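PDB 3V0R: major allergen Alt a 1 from Alternaria alternata, which may bind plant thaumatin-like proteins and inhibit their beta-glucanase activity, and is a secreted, disulfide-linked dimeric beta-barrel allergen. Local coordinates for residues A[16-21]-A[98-103]; A[36-41]-A[82-87]. All coordinates share one frame; numbering follows the deposited sequence.

Contact 1: residues A[16-21]-A[98-103]; sequences WKISEF and ATLPNY. With SO4 (sulfate ion), chain B.
Leu100 and Asn102 both approach the phenyl ring of Phe21 obliquely, from the same side of its plane but at different parts of its rim. Leu100 CD1 comes to 3.7 Å from Phe21 CD1, while along the CD2–CE2 side the ring meets Asn102, whose CB is 3.7 Å from Phe21 CD2. The amide plane is inclined 39° to the ring, and CB and CG make the closest touches. Its rotation is fixed by a nearly straight hydrogen bond, Asn102 ND2 to Leu100 O (3.0 Å), with the acceptor in the amide plane. Asparagine suits this place: it ties down the turn at 100-101 that interrupts strand 93-106 and lends its carbon side to the aromatic. In the antiparallel beta-barrel, strands 15-25 and 93-106 flank strand 114-128; with no hydrogen bond between residues 16-21 and 98-103, they meet through side chains. With CG trans to the backbone N (chi1 176°), the Phe21 ring swings out toward segment 98-103. Ile18 and Leu100 cross at about a right angle, Ile18 CG2 to Leu100 CD2 at 3.8 Å. On the outer side Lys17 NZ holds a sulfate, probably from the crystallisation liquor, which Asn109 of the second subunit also bonds.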
loop_
_atom_site.group_PDB
_atom_site.type_symbol
_atom_site.label_atom_id
_atom_site.label_comp_id
_atom_site.label_asym_id
_atom_site.label_seq_id
_atom_site.Cartn_x
_atom_site.Cartn_y
_atom_site.Cartn_z
ATOM N N TRP A 16 -19.685 -14.634 -1.404
ATOM C CA TRP A 16 -19.024 -13.510 -0.755
ATOM C C TRP A 16 -19.919 -12.321 -0.714
ATOM O O TRP A 16 -20.764 -12.159 -1.622
ATOM C CB TRP A 16 -17.732 -13.157 -1.454
ATOM C CG TRP A 16 -16.651 -14.188 -1.426
ATOM C CD1 TRP A 16 -16.567 -15.320 -0.658
ATOM C CD2 TRP A 16 -15.418 -14.196 -2.232
ATOM N NE1 TRP A 16 -15.402 -15.989 -0.917
ATOM C CE2 TRP A 16 -14.688 -15.334 -1.861
ATOM C CE3 TRP A 16 -14.915 -13.365 -3.215
ATOM C CZ2 TRP A 16 -13.465 -15.651 -2.439
ATOM C CZ3 TRP A 16 -13.692 -13.666 -3.767
ATOM C CH2 TRP A 16 -13.007 -14.824 -3.421
ATOM N N LYS A 17 -19.735 -11.437 0.279
ATOM C CA LYS A 17 -20.554 -10.231 0.423
ATOM C C LYS A 17 -19.756 -9.075 -0.104
ATOM O O LYS A 17 -18.553 -8.971 0.209
ATOM C CB LYS A 17 -20.797 -10.007 1.911
ATOM C CG LYS A 17 -21.658 -8.789 2.208
ATOM C CD LYS A 17 -21.928 -8.704 3.719
ATOM C CE LYS A 17 -20.833 -7.874 4.373
ATOM N NZ LYS A 17 -21.116 -7.600 5.829
ATOM N N ILE A 18 -20.405 -8.208 -0.889
ATOM C CA ILE A 18 -19.812 -7.027 -1.450
ATOM C C ILE A 18 -20.510 -5.859 -0.751
ATOM O O ILE A 18 -21.730 -5.798 -0.614
ATOM C CB ILE A 18 -19.989 -6.880 -2.975
ATOM C CG1 ILE A 18 -19.602 -8.169 -3.683
ATOM C CG2 ILE A 18 -19.226 -5.622 -3.469
ATOM C CD1 ILE A 18 -18.112 -8.506 -3.697
ATOM N N SER A 19 -19.721 -4.940 -0.254
ATOM C CA SER A 19 -20.247 -3.793 0.492
ATOM C C SER A 19 -19.317 -2.570 0.341
ATOM O O SER A 19 -18.179 -2.653 -0.174
ATOM C CB SER A 19 -20.397 -4.104 2.001
ATOM O OG SER A 19 -19.134 -4.438 2.540
ATOM N N GLU A 20 -19.825 -1.438 0.815
ATOM C CA GLU A 20 -19.062 -0.148 0.768
ATOM C C GLU A 20 -18.475 0.205 -0.610
ATOM O O GLU A 20 -17.336 0.659 -0.801
ATOM C CB GLU A 20 -18.063 -0.062 1.948
ATOM C CG GLU A 20 -18.459 -0.648 3.342
ATOM C CD GLU A 20 -19.941 -0.493 3.919
ATOM O OE1 GLU A 20 -20.282 -1.506 4.520
ATOM O OE2 GLU A 20 -20.745 0.550 3.909
ATOM N N PHE A 21 -19.300 0.030 -1.627
ATOM C CA PHE A 21 -18.939 0.495 -2.947
ATOM C C PHE A 21 -18.700 1.991 -2.893
ATOM O O PHE A 21 -19.437 2.723 -2.242
ATOM C CB PHE A 21 -20.100 0.255 -3.951
ATOM C CG PHE A 21 -19.837 0.800 -5.321
ATOM C CD1 PHE A 21 -18.981 0.185 -6.152
ATOM C CD2 PHE A 21 -20.396 1.973 -5.714
ATOM C CE1 PHE A 21 -18.762 0.660 -7.442
ATOM C CE2 PHE A 21 -20.177 2.514 -6.979
ATOM C CZ PHE A 21 -19.333 1.851 -7.846
ATOM N N ALA A 98 -22.393 -9.422 -10.115
ATOM C CA ALA A 98 -23.446 -8.759 -9.364
ATOM C C ALA A 98 -23.731 -7.378 -9.861
ATOM O O ALA A 98 -22.962 -6.822 -10.622
ATOM C CB ALA A 98 -23.035 -8.673 -7.860
ATOM N N THR A 99 -24.821 -6.805 -9.409
ATOM C CA THR A 99 -25.130 -5.405 -9.542
ATOM C C THR A 99 -24.780 -4.770 -8.202
ATOM O O THR A 99 -25.140 -5.321 -7.143
ATOM C CB THR A 99 -26.650 -5.154 -9.844
ATOM O OG1 THR A 99 -26.998 -5.705 -11.137
ATOM C CG2 THR A 99 -26.935 -3.661 -9.886
ATOM N N LEU A 100 -24.119 -3.614 -8.232
ATOM C CA LEU A 100 -23.776 -2.901 -6.966
ATOM C C LEU A 100 -24.570 -1.592 -6.971
ATOM O O LEU A 100 -24.151 -0.608 -7.526
ATOM C CB LEU A 100 -22.289 -2.635 -6.912
ATOM C CG LEU A 100 -21.333 -3.764 -7.146
ATOM C CD1 LEU A 100 -19.905 -3.362 -6.850
ATOM C CD2 LEU A 100 -21.669 -5.004 -6.275
ATOM N N PRO A 101 -25.756 -1.582 -6.357
ATOM C CA PRO A 101 -26.597 -0.386 -6.425
ATOM C C PRO A 101 -25.902 0.743 -5.696
ATOM O O PRO A 101 -25.306 0.547 -4.602
ATOM C CB PRO A 101 -27.844 -0.774 -5.651
ATOM C CG PRO A 101 -27.784 -2.243 -5.440
ATOM C CD PRO A 101 -26.386 -2.671 -5.589
ATOM N N ASN A 102 -25.967 1.912 -6.306
ATOM C CA ASN A 102 -25.328 3.059 -5.702
ATOM C C ASN A 102 -26.017 4.383 -6.026
ATOM O O ASN A 102 -26.857 4.442 -6.941
ATOM C CB ASN A 102 -23.877 3.049 -6.137
ATOM C CG ASN A 102 -23.713 3.257 -7.624
ATOM O OD1 ASN A 102 -23.661 4.379 -8.068
ATOM N ND2 ASN A 102 -23.731 2.186 -8.401
ATOM N N TYR A 103 -25.701 5.419 -5.266
ATOM C CA TYR A 103 -26.247 6.746 -5.479
ATOM C C TYR A 103 -25.112 7.742 -5.665
ATOM O O TYR A 103 -24.131 7.697 -4.860
ATOM C CB TYR A 103 -27.076 7.120 -4.249
ATOM C CG TYR A 103 -27.727 8.460 -4.396
ATOM C CD1 TYR A 103 -28.741 8.653 -5.327
ATOM C CD2 TYR A 103 -27.317 9.543 -3.632
ATOM C CE1 TYR A 103 -29.344 9.910 -5.492
ATOM C CE2 TYR A 103 -27.910 10.799 -3.774
ATOM C CZ TYR A 103 -28.917 10.966 -4.707
ATOM O OH TYR A 103 -29.479 12.216 -4.853
HETATM S S SO4 B . -18.580 -5.830 8.041
HETATM O O1 SO4 B . -18.562 -6.075 6.558
HETATM O O2 SO4 B . -20.003 -5.856 8.493
HETATM O O3 SO4 B . -17.790 -6.907 8.718
HETATM O O4 SO4 B . -18.023 -4.508 8.458
#

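Contact 2: residues A[36-41]-A[82-87]; sequences FNIKAT and LLLKQK. With 8AC (8-aminooctanoic acid), chain L.
Strands 33-40 and 81-87 are not sheet neighbours; they face each other across the interior of the beta-barrel, and residues 36-41 and 82-87 fill part of its hydrophobic core. The short strand axes come no closer than 11.9 Å and are inclined at 49°, too far apart for backbone bonding, so large apolar side chains bridge the gap. Phe36 and Leu82 approach from opposite directions. Leu82 brings both methyls to one side of the ring near its CZ end: CD2 lies over that face, and CD1 comes to 3.4 Å from Phe36 CZ. Leu84 CD2 sits at the ring edge, 4.2 Å from Phe36 CZ. The ring is directed inward with CG between the backbone N and the carbonyl carbon (chi1 51°), and it also meets Phe73 edge-to-face. One step along, Ile38 and Leu84 reach toward each other tip to tip, Ile38 CD1 to Leu84 CD2 at 4.1 Å. Farther along strand 81-87, Gln86 extends to the carboxyl end of 8-aminooctanoic acid: NE2 donates to OAC at 3.0 Å, and OE1 is 2.6 Å from OAB. Leucine, isoleucine and phenylalanine thus join the walls by dispersion and exclusion of water alone, whereas Gln86 offers an N-H to one acid oxygen; its OE1 lies so close to the other that the acid group probably carries a proton.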
loop_
_atom_site.group_PDB
_atom_site.type_symbol
_atom_site.label_atom_id
_atom_site.label_comp_id
_atom_site.label_asym_id
_atom_site.label_seq_id
_atom_site.Cartn_x
_atom_site.Cartn_y
_atom_site.Cartn_z
ATOM N N PHE A 36 -14.569 -1.358 -3.520
ATOM C CA PHE A 36 -15.593 -2.032 -2.733
ATOM C C PHE A 36 -14.934 -3.051 -1.836
ATOM O O PHE A 36 -13.775 -3.363 -2.017
ATOM C CB PHE A 36 -16.649 -2.713 -3.647
ATOM C CG PHE A 36 -16.048 -3.565 -4.691
ATOM C CD1 PHE A 36 -15.735 -3.031 -5.950
ATOM C CD2 PHE A 36 -15.771 -4.922 -4.440
ATOM C CE1 PHE A 36 -15.129 -3.818 -6.908
ATOM C CE2 PHE A 36 -15.156 -5.711 -5.421
ATOM C CZ PHE A 36 -14.843 -5.156 -6.644
ATOM N N ASN A 37 -15.620 -3.465 -0.796
ATOM C CA ASN A 37 -15.101 -4.444 0.168
ATOM C C ASN A 37 -15.653 -5.805 -0.195
ATOM O O ASN A 37 -16.842 -5.913 -0.643
ATOM C CB ASN A 37 -15.552 -4.094 1.590
ATOM C CG ASN A 37 -14.854 -2.847 2.155
ATOM O OD1 ASN A 37 -13.763 -2.432 1.661
ATOM N ND2 ASN A 37 -15.438 -2.270 3.246
ATOM N N ILE A 38 -14.844 -6.831 -0.037
ATOM C CA ILE A 38 -15.256 -8.231 -0.291
ATOM C C ILE A 38 -15.013 -9.049 0.965
ATOM O O ILE A 38 -13.888 -8.998 1.537
ATOM C CB ILE A 38 -14.423 -8.842 -1.381
ATOM C CG1 ILE A 38 -14.560 -8.052 -2.687
ATOM C CG2 ILE A 38 -14.758 -10.342 -1.565
ATOM C CD1 ILE A 38 -13.808 -8.713 -3.828
ATOM N N LYS A 39 -16.009 -9.771 1.421
ATOM C CA LYS A 39 -15.904 -10.559 2.654
ATOM C C LYS A 39 -16.462 -11.953 2.502
ATOM O O LYS A 39 -17.553 -12.128 1.938
ATOM C CB LYS A 39 -16.635 -9.817 3.782
ATOM C CG LYS A 39 -16.381 -10.372 5.163
ATOM C CD LYS A 39 -17.130 -9.643 6.265
ATOM C CE LYS A 39 -16.490 -9.914 7.627
ATOM N NZ LYS A 39 -16.378 -11.364 7.921
ATOM N N ALA A 40 -15.762 -12.953 2.996
ATOM C CA ALA A 40 -16.302 -14.306 3.032
ATOM C C ALA A 40 -17.510 -14.362 3.931
ATOM O O ALA A 40 -17.620 -13.561 4.873
ATOM C CB ALA A 40 -15.259 -15.322 3.520
ATOM N N THR A 41 -18.446 -15.243 3.607
ATOM C CA THR A 41 -19.641 -15.461 4.431
ATOM C C THR A 41 -19.601 -16.750 5.231
ATOM O O THR A 41 -20.497 -17.004 6.018
ATOM C CB THR A 41 -20.905 -15.511 3.543
ATOM O OG1 THR A 41 -20.840 -16.625 2.649
ATOM C CG2 THR A 41 -21.046 -14.221 2.710
ATOM N N LEU A 82 -20.622 -5.672 -11.705
ATOM C CA LEU A 82 -19.323 -6.159 -11.313
ATOM C C LEU A 82 -19.081 -7.579 -11.803
ATOM O O LEU A 82 -19.965 -8.412 -11.704
ATOM C CB LEU A 82 -19.257 -6.210 -9.779
ATOM C CG LEU A 82 -18.018 -6.832 -9.151
ATOM C CD1 LEU A 82 -16.772 -5.997 -9.351
ATOM C CD2 LEU A 82 -18.171 -7.080 -7.649
ATOM N N LEU A 83 -17.865 -7.849 -12.250
ATOM C CA LEU A 83 -17.400 -9.187 -12.585
ATOM C C LEU A 83 -16.078 -9.428 -11.853
ATOM O O LEU A 83 -15.209 -8.593 -11.843
ATOM C CB LEU A 83 -17.150 -9.247 -14.094
ATOM C CG LEU A 83 -16.469 -10.463 -14.663
ATOM C CD1 LEU A 83 -17.270 -11.701 -14.425
ATOM C CD2 LEU A 83 -16.187 -10.338 -16.195
ATOM N N LEU A 84 -16.001 -10.547 -11.147
ATOM C CA LEU A 84 -14.771 -10.990 -10.464
ATOM C C LEU A 84 -14.235 -12.232 -11.128
ATOM O O LEU A 84 -15.006 -13.038 -11.622
ATOM C CB LEU A 84 -15.077 -11.304 -9.003
ATOM C CG LEU A 84 -15.593 -10.190 -8.112
ATOM C CD1 LEU A 84 -16.065 -10.735 -6.744
ATOM C CD2 LEU A 84 -14.442 -9.170 -7.902
ATOM N N LYS A 85 -12.925 -12.437 -11.084
ATOM C CA LYS A 85 -12.308 -13.608 -11.571
ATOM C C LYS A 85 -11.209 -14.066 -10.646
ATOM O O LYS A 85 -10.401 -13.254 -10.189
ATOM C CB LYS A 85 -11.725 -13.323 -12.931
ATOM C CG LYS A 85 -10.959 -14.463 -13.515
ATOM C CD LYS A 85 -10.396 -14.168 -14.895
ATOM C CE LYS A 85 -9.256 -13.172 -14.843
ATOM N NZ LYS A 85 -8.587 -13.008 -16.183
ATOM N N GLN A 86 -11.171 -15.357 -10.374
ATOM C CA GLN A 86 -10.162 -15.976 -9.516
ATOM C C GLN A 86 -9.612 -17.229 -10.258
ATOM O O GLN A 86 -10.338 -18.222 -10.459
ATOM C CB GLN A 86 -10.861 -16.441 -8.199
ATOM C CG GLN A 86 -9.888 -16.932 -7.098
ATOM C CD GLN A 86 -10.538 -17.624 -5.932
ATOM O OE1 GLN A 86 -11.763 -17.834 -5.876
ATOM N NE2 GLN A 86 -9.713 -18.051 -4.989
ATOM N N LYS A 87 -8.358 -17.189 -10.638
ATOM C CA LYS A 87 -7.754 -18.343 -11.244
ATOM C C LYS A 87 -7.049 -19.211 -10.177
ATOM O O LYS A 87 -5.911 -18.893 -9.728
ATOM C CB LYS A 87 -6.747 -17.890 -12.295
ATOM C CG LYS A 87 -6.108 -19.053 -13.029
ATOM C CD LYS A 87 -5.292 -18.605 -14.235
ATOM C CE LYS A 87 -4.783 -19.805 -15.015
ATOM N NZ LYS A 87 -4.089 -19.358 -16.259
HETATM N NAA 8AC L . -14.140 -27.777 1.478
HETATM O OAB 8AC L . -13.053 -19.284 -4.079
HETATM O OAC 8AC L . -11.503 -18.813 -2.680
HETATM C CAD 8AC L . -13.442 -26.514 1.196
HETATM C CAE 8AC L . -14.458 -25.494 0.731
HETATM C CAF 8AC L . -14.005 -24.073 1.001
HETATM C CAG 8AC L . -13.508 -23.486 -0.328
HETATM C CAH 8AC L . -13.777 -22.028 -0.422
HETATM C CAI 8AC L . -12.965 -21.436 -1.612
HETATM C CAJ 8AC L . -13.471 -20.050 -1.938
HETATM C CAK 8AC L . -12.572 -19.339 -2.971
#

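Both contacts are buried near the centre of the barrel, about 10 Å apart between centres, and they share neighbouring strands: 15-25 pairs with 33-40, and 81-87 with 93-106. Probable backbone hydrogen bonds, Ser19 O to Asn37 N and Ala98 O to Leu82 N, join them, and contact 2 is nested along the chain within the loop closed by contact 1. They differ in span. Contact 1 reaches past a single intervening strand; contact 2 crosses the interior itself and is purely apolar between its strands. Apart from the Asn102 amide, polar chemistry lies toward the segment ends. Both border the same two ligand sites (Trp16 and Gln86 in one, Glu20 and Phe36 in the other), while residues 16-21 also meet the second subunit.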